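Local atomic coordinates of phosphoserine phosphatase RsbX (Bacillus subtilis, PDB entry 3W44), a protein that dephosphorylates the phosphoserine of RsbS as a manganese-bound PPM-type phosphatase, and so acts as a negative regulator of sigma-B activity. Residues A[42-47]-A[153-158]; A[12-17]-A[29-34]; A[22-27]-A[48-53]; A[101-106]-A[138-143]; A[36-41]-A[95-100]. All blocks are in the same frame, centred on the assembly; numbering follows the deposited sequence.

Contacts 1 and 2 both join the two sheets of the sandwich across its buried interior, but their chemistry differs: contact 2 is side-chain packing with one carbonyl at a ring edge, whereas contact 1 passes from aliphatic packing to carboxylates sharing manganese. Contacts 4 and 5 are partly buried pairings of neighbouring strands within one sheet, held mainly by backbone hydrogen bonds; they adjoin where Gln101 meets Asn96. Strand 37-45 serves twice, in contact 5 at its start and in contact 1 at its metal-binding end. Contact 3, about 17 Å from the chain centre, lies nearer the surface and touches contact 1 through Gly26-Gly45 and Asp27-Thr155 bonds.

Contact 1 (A[42-47]-A[153-158]); sequences VADGLG and IHTDGL. With MN (manganese (II) ion), chain D; MN (manganese (II) ion), chain C.
Asp44 and Asp156 meet at one ion of the two-manganese centre of this PPM (PP2C-type) phosphatase, their side chains crossing at about a right angle. They share the ion of chain C, bound by Asp44 OD2 at 2.4 Å and Asp156 OD1 at 2.1 Å. Their carboxylate planes stand 86° apart, and the 3.1 Å from Asp44 OD2 to Asp156 OD1 is a spacing of two ligands, not a hydrogen bond. Asp189 also binds this ion. Asp44 bridges the metals, since its OD1 binds the chain D manganese at 2.2 Å together with Gly45 O and Gly47 O. Water 4 bridges them too. One shell out, water 1 lies within hydrogen-bonding distance of Asp44 OD2 and accepts from Asp156 N, tying the two segments together. Behind it, the methyl CG2 of Thr155 lies against Asp44 CB and presses tightly on Val42 CG1 at 3.4 Å, while Thr155 OG1 is hydrogen-bonded to Asp27 and Thr192. Farther from the metals, Val42 CG2 packs on Ile153 CG2 at 3.7 Å between the two sheets. In the type I turn 155-158, Thr155 O is held from opposite faces of its plane by Leu158 N and by His154 ND1, the latter at 2.8 Å with an N-H...O angle of 161°.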
# COMPACT_ATOMS: atom_id res chain seq x y z
N VAL A 42 -1.80 0.32 2.95
CA VAL A 42 -1.44 -1.05 3.18
C VAL A 42 -0.67 -1.09 4.50
O VAL A 42 0.25 -0.32 4.64
CB VAL A 42 -0.51 -1.56 2.12
CG1 VAL A 42 -0.02 -2.95 2.56
CG2 VAL A 42 -1.15 -1.51 0.67
N ALA A 43 -1.04 -1.98 5.43
CA ALA A 43 -0.38 -2.08 6.72
C ALA A 43 -0.05 -3.55 6.99
O ALA A 43 -0.78 -4.42 6.59
CB ALA A 43 -1.25 -1.52 7.81
N ASP A 44 1.07 -3.79 7.63
CA ASP A 44 1.53 -5.08 7.97
C ASP A 44 1.69 -5.10 9.49
O ASP A 44 2.67 -4.59 10.00
CB ASP A 44 2.88 -5.24 7.31
CG ASP A 44 3.56 -6.53 7.65
OD1 ASP A 44 3.07 -7.19 8.54
OD2 ASP A 44 4.58 -6.89 7.02
N GLY A 45 0.75 -5.68 10.22
CA GLY A 45 0.91 -5.77 11.71
C GLY A 45 2.14 -6.60 12.04
O GLY A 45 2.40 -7.57 11.34
N LEU A 46 2.91 -6.22 13.07
CA LEU A 46 4.08 -6.96 13.51
C LEU A 46 3.74 -8.41 13.76
O LEU A 46 2.76 -8.67 14.43
CB LEU A 46 4.72 -6.32 14.77
CG LEU A 46 5.94 -5.50 14.33
CD1 LEU A 46 5.52 -4.35 13.43
CD2 LEU A 46 6.91 -5.00 15.47
N GLY A 47 4.53 -9.34 13.21
CA GLY A 47 4.29 -10.76 13.38
C GLY A 47 3.14 -11.14 12.47
O GLY A 47 2.96 -10.57 11.37
N ILE A 153 2.06 -0.90 -4.18
CA ILE A 153 2.37 -0.84 -2.78
C ILE A 153 2.27 -2.26 -2.24
O ILE A 153 1.26 -2.94 -2.45
CB ILE A 153 1.38 0.07 -2.03
CG1 ILE A 153 1.28 1.47 -2.69
CG2 ILE A 153 1.85 0.26 -0.64
CD1 ILE A 153 0.35 2.33 -1.97
N HIS A 154 3.30 -2.76 -1.56
CA HIS A 154 3.24 -4.16 -1.08
C HIS A 154 3.93 -4.35 0.22
O HIS A 154 4.96 -3.73 0.44
CB HIS A 154 3.84 -5.17 -2.09
CG HIS A 154 5.32 -4.98 -2.29
ND1 HIS A 154 6.27 -5.63 -1.53
CD2 HIS A 154 6.00 -4.19 -3.14
CE1 HIS A 154 7.47 -5.26 -1.91
NE2 HIS A 154 7.34 -4.40 -2.90
N THR A 155 3.40 -5.24 1.06
CA THR A 155 4.08 -5.65 2.25
C THR A 155 5.30 -6.54 1.94
O THR A 155 5.56 -6.93 0.79
CB THR A 155 3.13 -6.38 3.18
OG1 THR A 155 2.61 -7.50 2.51
CG2 THR A 155 1.96 -5.55 3.60
N ASP A 156 6.10 -6.82 2.98
CA ASP A 156 7.39 -7.47 2.79
C ASP A 156 7.21 -8.95 2.50
O ASP A 156 8.15 -9.63 2.20
CB ASP A 156 8.29 -7.28 4.01
CG ASP A 156 7.64 -7.78 5.32
OD1 ASP A 156 6.62 -8.50 5.30
OD2 ASP A 156 8.17 -7.43 6.40
N GLY A 157 6.00 -9.45 2.59
CA GLY A 157 5.72 -10.81 2.11
C GLY A 157 5.91 -11.07 0.61
O GLY A 157 6.01 -12.23 0.17
N LEU A 158 5.93 -10.01 -0.17
CA LEU A 158 6.08 -10.15 -1.61
C LEU A 158 7.53 -9.86 -1.84
O LEU A 158 7.99 -8.72 -1.59
CB LEU A 158 5.24 -9.09 -2.34
CG LEU A 158 5.36 -9.08 -3.87
CD1 LEU A 158 4.71 -10.36 -4.48
CD2 LEU A 158 4.73 -7.80 -4.47
MN MN D . 3.15 -8.93 9.86
MN MN C . 5.17 -9.15 6.71
O HOH W 1 5.64 -5.14 5.10
O HOH W 2 5.27 -8.23 10.43
O HOH W 3 6.81 -8.70 8.32
O HOH W 4 4.27 -10.08 8.59
O HOH W 5 3.11 -9.20 5.70
O HOH W 6 1.25 -9.33 8.71

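Contact 2 (A[12-17]-A[29-34]); sequences TLVYQL and FFMKAD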
# COMPACT_ATOMS: atom_id res chain seq x y z
N THR A 12 -7.49 -0.44 -10.55
CA THR A 12 -6.77 -1.07 -9.47
C THR A 12 -6.90 -2.62 -9.35
O THR A 12 -7.87 -3.21 -9.78
CB THR A 12 -7.09 -0.40 -8.07
OG1 THR A 12 -8.46 -0.58 -7.75
CG2 THR A 12 -6.84 1.05 -8.11
N LEU A 13 -5.93 -3.25 -8.68
CA LEU A 13 -6.02 -4.64 -8.31
C LEU A 13 -5.40 -4.80 -6.93
O LEU A 13 -4.34 -4.28 -6.69
CB LEU A 13 -5.25 -5.48 -9.34
CG LEU A 13 -5.38 -6.97 -9.25
CD1 LEU A 13 -5.28 -7.58 -10.60
CD2 LEU A 13 -4.34 -7.61 -8.27
N VAL A 14 -6.07 -5.53 -6.03
CA VAL A 14 -5.56 -5.76 -4.68
C VAL A 14 -5.40 -7.26 -4.54
O VAL A 14 -6.24 -8.03 -5.00
CB VAL A 14 -6.50 -5.20 -3.61
CG1 VAL A 14 -6.02 -5.58 -2.23
CG2 VAL A 14 -6.57 -3.70 -3.70
N TYR A 15 -4.28 -7.67 -3.97
CA TYR A 15 -4.00 -9.10 -3.79
C TYR A 15 -3.70 -9.22 -2.32
O TYR A 15 -3.00 -8.40 -1.79
CB TYR A 15 -2.83 -9.60 -4.65
CG TYR A 15 -2.46 -11.01 -4.28
CD1 TYR A 15 -1.83 -11.28 -3.06
CD2 TYR A 15 -2.84 -12.08 -5.09
CE1 TYR A 15 -1.57 -12.59 -2.66
CE2 TYR A 15 -2.57 -13.40 -4.70
CZ TYR A 15 -1.93 -13.65 -3.49
OH TYR A 15 -1.66 -14.94 -3.08
N GLN A 16 -4.30 -10.20 -1.65
CA GLN A 16 -4.06 -10.42 -0.27
C GLN A 16 -4.13 -11.91 0.01
O GLN A 16 -5.10 -12.54 -0.34
CB GLN A 16 -5.05 -9.65 0.58
CG GLN A 16 -4.85 -9.91 2.03
CD GLN A 16 -5.26 -8.74 2.85
OE1 GLN A 16 -6.41 -8.27 2.78
NE2 GLN A 16 -4.31 -8.24 3.63
N LEU A 17 -3.07 -12.47 0.59
CA LEU A 17 -3.11 -13.83 1.12
C LEU A 17 -2.50 -13.94 2.48
O LEU A 17 -1.48 -13.31 2.78
CB LEU A 17 -2.49 -14.83 0.18
CG LEU A 17 -3.30 -16.15 0.21
CD1 LEU A 17 -4.90 -16.04 0.11
CD2 LEU A 17 -2.77 -17.12 -0.84
N PHE A 29 -5.54 -3.72 4.19
CA PHE A 29 -5.48 -2.68 3.18
C PHE A 29 -6.76 -1.88 3.24
O PHE A 29 -7.79 -2.37 3.65
CB PHE A 29 -5.27 -3.21 1.76
CG PHE A 29 -6.46 -3.91 1.25
CD1 PHE A 29 -6.69 -5.23 1.55
CD2 PHE A 29 -7.41 -3.22 0.51
CE1 PHE A 29 -7.86 -5.86 1.02
CE2 PHE A 29 -8.55 -3.86 0.06
CZ PHE A 29 -8.77 -5.14 0.32
N PHE A 30 -6.67 -0.64 2.84
CA PHE A 30 -7.90 0.13 2.58
C PHE A 30 -7.80 0.71 1.19
O PHE A 30 -6.70 1.01 0.70
CB PHE A 30 -8.13 1.22 3.59
CG PHE A 30 -9.41 1.94 3.39
CD1 PHE A 30 -10.60 1.37 3.77
CD2 PHE A 30 -9.42 3.21 2.81
CE1 PHE A 30 -11.83 2.06 3.57
CE2 PHE A 30 -10.62 3.90 2.61
CZ PHE A 30 -11.84 3.30 2.98
N MSE A 31 -8.94 0.80 0.55
CA MSE A 31 -9.00 1.28 -0.83
C MSE A 31 -10.30 2.00 -0.94
O MSE A 31 -11.32 1.41 -0.66
CB MSE A 31 -8.97 0.08 -1.79
CG MSE A 31 -9.37 0.38 -3.23
SE MSE A 31 -8.13 1.68 -4.01
CE MSE A 31 -6.64 0.50 -4.35
N LYS A 32 -10.27 3.28 -1.27
CA LYS A 32 -11.46 3.96 -1.77
C LYS A 32 -11.13 4.98 -2.85
O LYS A 32 -10.27 5.81 -2.69
CB LYS A 32 -12.19 4.68 -0.62
CG LYS A 32 -13.68 5.12 -0.93
CD LYS A 32 -13.94 6.54 -0.51
CE LYS A 32 -14.45 6.63 0.94
NZ LYS A 32 -14.07 7.97 1.59
N ALA A 33 -11.85 4.93 -3.96
CA ALA A 33 -11.73 5.91 -5.03
C ALA A 33 -13.13 6.39 -5.45
O ALA A 33 -14.09 5.63 -5.47
CB ALA A 33 -11.00 5.30 -6.20
N ASP A 34 -13.25 7.66 -5.76
CA ASP A 34 -14.46 8.20 -6.36
C ASP A 34 -13.98 9.00 -7.58
O ASP A 34 -12.88 8.78 -8.03
CB ASP A 34 -15.20 9.07 -5.36
CG ASP A 34 -14.29 9.99 -4.65
OD1 ASP A 34 -13.81 10.93 -5.25
OD2 ASP A 34 -14.01 9.74 -3.48
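The two sheets of the phosphatase sandwich pack face to face here, with Val14 and Phe29 meeting at the centre of the contact. Strand 12-17 belongs to one sheet and strand 29-33 to the other. Their axes come within 9.6 Å and run 161° apart, a nearly antiparallel crossing with no hydrogen bond between them. Val14 CG1 sits almost exactly over the middle of the Phe29 ring, 3.6 Å from its centroid and 3° off the ring normal, a clear CH-pi contact. Phe29 has its CG between the backbone N and the carbonyl carbon (chi1 71°), which brings the ring face under that methyl. At the ring's edge, in its plane, Gln16 OE1 approaches both Phe29 CD1 and Phe29 CE1 at 3.3 Å; the amide plane is turned well away from that of the ring. Gln16 NE2 makes weak hydrogen bonds to Thr192 and to Asp27 O. At the other end, Thr12 and Met31, modelled as selenomethionine, reach tip to tip, with Thr12 CG2 3.8 Å from Met31 CE. Met31 CE also touches Val14 CG2, more loosely, at 4.3 Å. Thr12 OG1 is turned to Glu5 O of the adjoining strand 2-7. The interface is therefore carried by dispersion, while the amide oxygen lies beside the weakly positive ring hydrogens, an electrostatically favourable placement that probably helps to orient Gln16.

Contact 3 (A[22-27]-A[48-53]); sequences KSICGD and SGSLAN
Ser48 and Lys22 touch where the loop before strand 27-33 lies against the start of helix 50-65, the helix that follows the metal-binding end of strand 37-45. The Ser48 OG to Lys22 CE separation is 4.0 Å, a plain van der Waals approach. Gly49 comes next, at the N-cap position, with a positive phi of 85°. Its carbonyl O accepts from Asn53 N at 3.0 Å, while its N gives a weak bond to water 7. That water donates to Ile24 O at 2.8 Å and accepts from Gly26 N, so it joins the loop to the helix start. The Ile24 methyl CG2 presses on the peptide between Gly49 and Ser50, with Ser50 N at 3.5 Å. Two residues on, the methyl of Ala52 meets the loop backbone, its CB 3.8 Å from Gly26 CA. Gly26 O and Ala52 O come close as two acceptors, and Ser56 OG serves both, the bond to Ala52 O being weak. Gly26 also pairs by a backbone hydrogen bond with Gly45, a manganese ligand. Asn53, with CG anti to the backbone N (chi1 171°), crosses the Ile24 side chain at about a right angle, and its ND2 donates a hydrogen bond to Cys25 O, 2.9 Å away, the acceptor 3° out of the amide plane.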
# COMPACT_ATOMS: atom_id res chain seq x y z
N LYS A 22 -2.58 -19.79 8.78
CA LYS A 22 -3.15 -18.74 9.62
C LYS A 22 -4.58 -18.43 9.12
O LYS A 22 -4.83 -18.43 7.89
CB LYS A 22 -2.26 -17.47 9.65
CG LYS A 22 -0.95 -17.62 10.40
CD LYS A 22 -1.19 -17.90 11.87
CE LYS A 22 0.06 -17.62 12.68
NZ LYS A 22 -0.35 -17.27 14.07
N SER A 23 -5.49 -18.16 10.07
CA SER A 23 -6.94 -18.00 9.78
C SER A 23 -7.41 -16.53 9.58
O SER A 23 -8.60 -16.24 9.36
CB SER A 23 -7.77 -18.67 10.91
OG SER A 23 -8.98 -19.19 10.38
N ILE A 24 -6.44 -15.61 9.66
CA ILE A 24 -6.65 -14.17 9.71
C ILE A 24 -5.36 -13.58 9.09
O ILE A 24 -4.26 -14.10 9.25
CB ILE A 24 -6.93 -13.71 11.21
CG1 ILE A 24 -7.55 -12.31 11.31
CG2 ILE A 24 -5.69 -13.89 12.10
CD1 ILE A 24 -9.11 -12.24 10.95
N CYS A 25 -5.53 -12.52 8.31
CA CYS A 25 -4.39 -11.84 7.73
C CYS A 25 -3.79 -10.82 8.72
O CYS A 25 -4.48 -9.91 9.15
CB CYS A 25 -4.81 -11.13 6.42
SG CYS A 25 -3.35 -10.84 5.39
N GLY A 26 -2.52 -11.00 9.09
CA GLY A 26 -1.77 -9.94 9.73
C GLY A 26 -1.68 -8.61 8.96
O GLY A 26 -1.55 -7.56 9.59
N ASP A 27 -1.73 -8.62 7.62
CA ASP A 27 -1.77 -7.40 6.77
C ASP A 27 -3.15 -6.81 6.66
O ASP A 27 -4.10 -7.53 6.76
CB ASP A 27 -1.31 -7.68 5.36
CG ASP A 27 0.16 -8.15 5.28
OD1 ASP A 27 0.84 -8.15 6.32
OD2 ASP A 27 0.63 -8.52 4.17
N SER A 48 2.35 -12.12 12.90
CA SER A 48 1.08 -12.37 12.20
C SER A 48 0.03 -12.86 13.21
O SER A 48 0.20 -12.70 14.45
CB SER A 48 1.29 -13.32 11.00
OG SER A 48 2.13 -14.37 11.44
N GLY A 49 -1.05 -13.42 12.72
CA GLY A 49 -2.06 -13.84 13.60
C GLY A 49 -2.93 -12.66 13.90
O GLY A 49 -2.87 -11.58 13.24
N SER A 50 -3.80 -12.91 14.87
CA SER A 50 -4.87 -12.03 15.17
C SER A 50 -4.37 -10.76 15.78
O SER A 50 -4.97 -9.74 15.51
CB SER A 50 -5.84 -12.69 16.15
OG SER A 50 -5.55 -14.09 16.26
N LEU A 51 -3.33 -10.79 16.61
CA LEU A 51 -2.87 -9.53 17.17
C LEU A 51 -2.04 -8.72 16.17
O LEU A 51 -1.92 -7.52 16.33
CB LEU A 51 -2.10 -9.67 18.52
CG LEU A 51 -2.80 -10.09 19.83
CD1 LEU A 51 -1.89 -9.76 20.95
CD2 LEU A 51 -4.12 -9.39 20.07
N ALA A 52 -1.45 -9.36 15.17
CA ALA A 52 -0.94 -8.58 14.03
C ALA A 52 -2.12 -7.91 13.29
O ALA A 52 -2.07 -6.74 12.92
CB ALA A 52 -0.12 -9.47 13.08
N ASN A 53 -3.21 -8.64 13.14
CA ASN A 53 -4.35 -8.11 12.46
C ASN A 53 -5.02 -7.07 13.30
O ASN A 53 -5.55 -6.11 12.76
CB ASN A 53 -5.31 -9.22 12.08
CG ASN A 53 -6.62 -8.67 11.57
OD1 ASN A 53 -7.47 -8.26 12.37
ND2 ASN A 53 -6.81 -8.67 10.25
O HOH W 7 -1.45 -14.10 9.48

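Contact 4 (A[101-106]-A[138-143]); sequences QFTYCS and YKTHTA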
# COMPACT_ATOMS: atom_id res chain seq x y z
N GLN A 101 -1.94 14.57 -9.00
CA GLN A 101 -0.96 14.72 -7.93
C GLN A 101 -1.18 13.69 -6.83
O GLN A 101 -2.30 13.24 -6.62
CB GLN A 101 -1.02 16.14 -7.35
CG GLN A 101 0.19 16.50 -6.49
CD GLN A 101 0.04 17.84 -5.79
OE1 GLN A 101 -0.91 18.06 -5.05
NE2 GLN A 101 1.02 18.73 -6.00
N PHE A 102 -0.11 13.28 -6.16
CA PHE A 102 -0.22 12.32 -5.04
C PHE A 102 0.57 12.76 -3.88
O PHE A 102 1.60 13.43 -4.04
CB PHE A 102 0.19 10.89 -5.42
CG PHE A 102 1.65 10.69 -5.70
CD1 PHE A 102 2.54 10.43 -4.68
CD2 PHE A 102 2.13 10.72 -6.99
CE1 PHE A 102 3.92 10.26 -4.95
CE2 PHE A 102 3.49 10.52 -7.27
CZ PHE A 102 4.38 10.28 -6.23
N THR A 103 0.07 12.42 -2.70
CA THR A 103 0.84 12.57 -1.49
C THR A 103 1.09 11.15 -0.87
O THR A 103 0.25 10.27 -0.96
CB THR A 103 0.18 13.51 -0.56
OG1 THR A 103 -1.16 13.09 -0.38
CG2 THR A 103 0.17 14.96 -1.11
N TYR A 104 2.28 10.91 -0.33
CA TYR A 104 2.61 9.59 0.13
C TYR A 104 3.32 9.67 1.49
O TYR A 104 4.23 10.47 1.66
CB TYR A 104 3.51 8.89 -0.89
CG TYR A 104 3.95 7.51 -0.47
CD1 TYR A 104 3.08 6.42 -0.57
CD2 TYR A 104 5.25 7.30 0.03
CE1 TYR A 104 3.49 5.14 -0.20
CE2 TYR A 104 5.65 6.03 0.44
CZ TYR A 104 4.77 4.95 0.31
OH TYR A 104 5.20 3.69 0.68
N CYS A 105 2.88 8.85 2.45
CA CYS A 105 3.52 8.85 3.73
C CYS A 105 3.69 7.43 4.20
O CYS A 105 2.72 6.63 4.18
CB CYS A 105 2.66 9.61 4.76
SG CYS A 105 3.58 10.17 6.17
N SER A 106 4.89 7.07 4.64
CA SER A 106 5.10 5.68 5.04
C SER A 106 6.03 5.52 6.23
O SER A 106 6.91 6.36 6.44
CB SER A 106 5.60 4.88 3.85
OG SER A 106 6.50 3.91 4.29
N TYR A 138 7.62 11.80 10.47
CA TYR A 138 6.92 11.39 9.25
C TYR A 138 7.40 12.25 8.12
O TYR A 138 7.69 13.41 8.32
CB TYR A 138 5.41 11.59 9.36
CG TYR A 138 4.85 11.08 10.64
CD1 TYR A 138 4.81 9.71 10.88
CD2 TYR A 138 4.40 11.94 11.62
CE1 TYR A 138 4.30 9.22 12.04
CE2 TYR A 138 3.91 11.44 12.82
CZ TYR A 138 3.88 10.07 13.00
OH TYR A 138 3.46 9.50 14.16
N LYS A 139 7.43 11.71 6.92
CA LYS A 139 7.85 12.43 5.75
C LYS A 139 6.76 12.23 4.70
O LYS A 139 6.34 11.10 4.45
CB LYS A 139 9.17 11.82 5.29
CG LYS A 139 10.17 12.84 4.72
CD LYS A 139 10.25 12.76 3.17
CE LYS A 139 10.60 14.11 2.52
NZ LYS A 139 11.95 14.64 2.92
N THR A 140 6.30 13.33 4.09
CA THR A 140 5.39 13.29 2.95
C THR A 140 6.13 13.55 1.65
O THR A 140 6.87 14.51 1.53
CB THR A 140 4.27 14.31 3.12
OG1 THR A 140 3.67 14.12 4.39
CG2 THR A 140 3.17 14.13 2.06
N HIS A 141 5.95 12.67 0.68
CA HIS A 141 6.32 12.95 -0.71
C HIS A 141 5.07 13.42 -1.43
O HIS A 141 4.01 12.87 -1.23
CB HIS A 141 6.87 11.70 -1.32
CG HIS A 141 7.97 11.09 -0.50
ND1 HIS A 141 9.30 11.47 -0.62
CD2 HIS A 141 7.94 10.15 0.49
CE1 HIS A 141 10.03 10.77 0.23
NE2 HIS A 141 9.23 9.97 0.91
N THR A 142 5.16 14.52 -2.14
CA THR A 142 4.09 14.99 -2.98
C THR A 142 4.62 15.05 -4.37
O THR A 142 5.72 15.53 -4.60
CB THR A 142 3.66 16.41 -2.65
OG1 THR A 142 3.27 16.50 -1.28
CG2 THR A 142 2.45 16.77 -3.47
N ALA A 143 3.88 14.56 -5.34
CA ALA A 143 4.33 14.71 -6.69
C ALA A 143 3.23 14.55 -7.71
O ALA A 143 2.19 13.95 -7.45
CB ALA A 143 5.54 13.80 -7.00
O HOH W 8 7.39 8.39 4.02
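The Phe102 ring carries the backbone of Ala143 on one face: Ala143 N lies 4.2 Å above the ring plane, over its centre, while Ala143 CB approaches Phe102 CZ at 3.8 Å. Phe102 CG sits between its own backbone N and carbonyl carbon (chi1 69°), which folds the ring across onto the partner strand. Tyr104 and His141 lie side by side and point the same way. His141 CD2 reaches the edge of the Tyr104 ring in its plane, 3.9 Å from Tyr104 CD2. Both Phe102 and His141 also meet the Phe122 ring, edge-to-face in the case of His141, and Tyr104 stacks on Phe112 and bonds Ser91 through OH. Paired backbone hydrogen bonds set this alignment: Phe102 N to Ala143 O is 2.7 Å and Ala143 N to Phe102 O 2.9 Å, with a second such pair between Tyr104 and His141. The other sheet face carries Thr103 beside Thr142, where Thr103 CG2 meets Thr142 OG1 at 3.5 Å, and Cys105, whose SG is 3.9 Å from Tyr138 CB. Farther along, water 8 accepts from Ser106 N and donates to Lys139 O, extending the link past the regular pairing. This is an antiparallel edge-strand pairing in one sheet of the beta sandwich: strand 140-144 is outermost in its sheet, the Phe102 face lies against rings of the second sheet, and on the other face helix 71-81 packs on Cys105 and Tyr138.

Contact 5 (A[36-41]-A[95-100]); sequences KELICA and INFEQR
Phe97, the first residue past the paired strand, lays its ring obliquely against the backbone of Lys36 and Glu37 and the side chain of Leu38. Its CD2 comes within 3.5 Å of Glu37 N, and its CZ reaches Leu38 CB at 3.5 Å. The chain has already left the extended form at Phe97 (phi -64°, psi -38°), yet Phe97 N still bonds to Lys36 O at 2.9 Å, so the last cross-strand bond is made by a residue that begins the turn. Before that point the pairing is regular and antiparallel. Leu38 and Ile95 form a hydrogen-bonded pair, with Leu38 N to Ile95 O and Ile95 N to Leu38 O both at 2.9 Å, and their side chains run alongside each other, Leu38 CD2 touching Ile95 CG1 at 3.7 Å. Glu37 and Asn96 make the neighbouring non-hydrogen-bonded pair, their side chains on the opposite face. Water 9 spans them, donating to Glu37 OE1 and accepting from Asn96 ND2. The other end of that amide holds the turn: Asn96 OD1 accepts from Gln99 N at 2.7 Å, in the carbonyl plane and with an N-H...O angle of 150°, an Asx motif at the hairpin that leads to strand 101-107. Strand 37-45 lies between strands 27-33 and 88-96 in its sheet; Leu38 touches Met31 of the former, while the Phe97 ring stacks on His9 and meets Ile10 at the start of strand 10-17 in the other sheet.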
# COMPACT_ATOMS: atom_id res chain seq x y z
N LYS A 36 -13.13 12.13 -7.87
CA LYS A 36 -12.11 13.17 -7.58
C LYS A 36 -10.77 12.70 -7.03
O LYS A 36 -9.71 13.27 -7.34
CB LYS A 36 -12.74 14.23 -6.68
CG LYS A 36 -13.78 15.09 -7.51
CD LYS A 36 -14.70 15.96 -6.67
CE LYS A 36 -14.16 17.39 -6.53
NZ LYS A 36 -15.06 18.16 -5.62
N GLU A 37 -10.80 11.65 -6.22
CA GLU A 37 -9.64 11.29 -5.43
C GLU A 37 -9.67 9.83 -5.10
O GLU A 37 -10.71 9.17 -5.14
CB GLU A 37 -9.56 12.16 -4.17
CG GLU A 37 -10.44 11.70 -3.04
CD GLU A 37 -10.63 12.76 -1.95
OE1 GLU A 37 -9.87 13.73 -1.89
OE2 GLU A 37 -11.57 12.63 -1.13
N LEU A 38 -8.49 9.31 -4.81
CA LEU A 38 -8.35 7.98 -4.32
C LEU A 38 -7.63 8.07 -2.99
O LEU A 38 -6.70 8.87 -2.84
CB LEU A 38 -7.52 7.15 -5.29
CG LEU A 38 -7.10 5.77 -4.82
CD1 LEU A 38 -7.30 4.81 -5.95
CD2 LEU A 38 -5.72 5.79 -4.32
N ILE A 39 -8.03 7.25 -2.03
CA ILE A 39 -7.20 6.95 -0.88
C ILE A 39 -6.96 5.43 -0.80
O ILE A 39 -7.89 4.64 -1.03
CB ILE A 39 -7.77 7.50 0.43
CG1 ILE A 39 -6.84 7.17 1.59
CG2 ILE A 39 -9.18 6.92 0.74
CD1 ILE A 39 -6.60 8.33 2.58
N CYS A 40 -5.70 5.03 -0.56
CA CYS A 40 -5.42 3.67 -0.14
C CYS A 40 -4.30 3.51 0.92
O CYS A 40 -3.46 4.36 1.09
CB CYS A 40 -5.20 2.73 -1.34
SG CYS A 40 -3.74 3.12 -2.29
N ALA A 41 -4.32 2.40 1.63
CA ALA A 41 -3.31 2.19 2.65
C ALA A 41 -3.04 0.68 2.71
O ALA A 41 -3.94 -0.14 2.55
CB ALA A 41 -3.83 2.69 3.98
N ILE A 95 -4.43 10.25 -3.92
CA ILE A 95 -4.27 10.73 -5.28
C ILE A 95 -5.41 11.66 -5.58
O ILE A 95 -6.55 11.40 -5.23
CB ILE A 95 -4.26 9.60 -6.33
CG1 ILE A 95 -3.51 8.37 -5.78
CG2 ILE A 95 -3.64 10.14 -7.60
CD1 ILE A 95 -2.84 7.52 -6.77
N ASN A 96 -5.05 12.80 -6.15
CA ASN A 96 -6.04 13.80 -6.58
C ASN A 96 -6.05 13.74 -8.09
O ASN A 96 -5.10 14.14 -8.73
CB ASN A 96 -5.68 15.20 -6.11
CG ASN A 96 -6.69 16.22 -6.56
OD1 ASN A 96 -6.75 16.55 -7.72
ND2 ASN A 96 -7.52 16.70 -5.64
N PHE A 97 -7.12 13.19 -8.62
CA PHE A 97 -7.23 12.93 -10.02
C PHE A 97 -7.22 14.21 -10.86
O PHE A 97 -6.61 14.24 -11.94
CB PHE A 97 -8.49 12.09 -10.25
CG PHE A 97 -8.41 10.73 -9.63
CD1 PHE A 97 -7.20 10.02 -9.64
CD2 PHE A 97 -9.53 10.14 -9.08
CE1 PHE A 97 -7.13 8.78 -9.11
CE2 PHE A 97 -9.47 8.87 -8.55
CZ PHE A 97 -8.26 8.20 -8.54
N GLU A 98 -7.87 15.25 -10.32
CA GLU A 98 -8.05 16.54 -10.97
C GLU A 98 -6.72 17.29 -11.13
O GLU A 98 -6.50 17.96 -12.11
CB GLU A 98 -9.06 17.33 -10.14
CG GLU A 98 -10.06 18.14 -10.92
CD GLU A 98 -9.81 19.65 -10.83
OE1 GLU A 98 -8.65 20.10 -10.97
OE2 GLU A 98 -10.80 20.40 -10.62
N GLN A 99 -5.79 17.15 -10.18
CA GLN A 99 -4.45 17.71 -10.31
C GLN A 99 -3.37 16.77 -10.80
O GLN A 99 -2.23 17.16 -10.94
CB GLN A 99 -4.02 18.25 -8.97
CG GLN A 99 -4.91 19.31 -8.45
CD GLN A 99 -4.81 19.36 -6.95
OE1 GLN A 99 -5.76 18.98 -6.24
NE2 GLN A 99 -3.63 19.77 -6.44
N ARG A 100 -3.73 15.53 -11.11
CA ARG A 100 -2.75 14.45 -11.29
C ARG A 100 -1.62 14.50 -10.28
O ARG A 100 -0.47 14.44 -10.67
CB ARG A 100 -2.21 14.37 -12.71
CG ARG A 100 -3.24 14.61 -13.76
CD ARG A 100 -3.15 13.61 -14.88
NE ARG A 100 -4.24 13.87 -15.83
CZ ARG A 100 -5.52 13.53 -15.63
NH1 ARG A 100 -5.89 12.89 -14.52
NH2 ARG A 100 -6.43 13.84 -16.55
O HOH W 9 -8.01 15.35 -3.14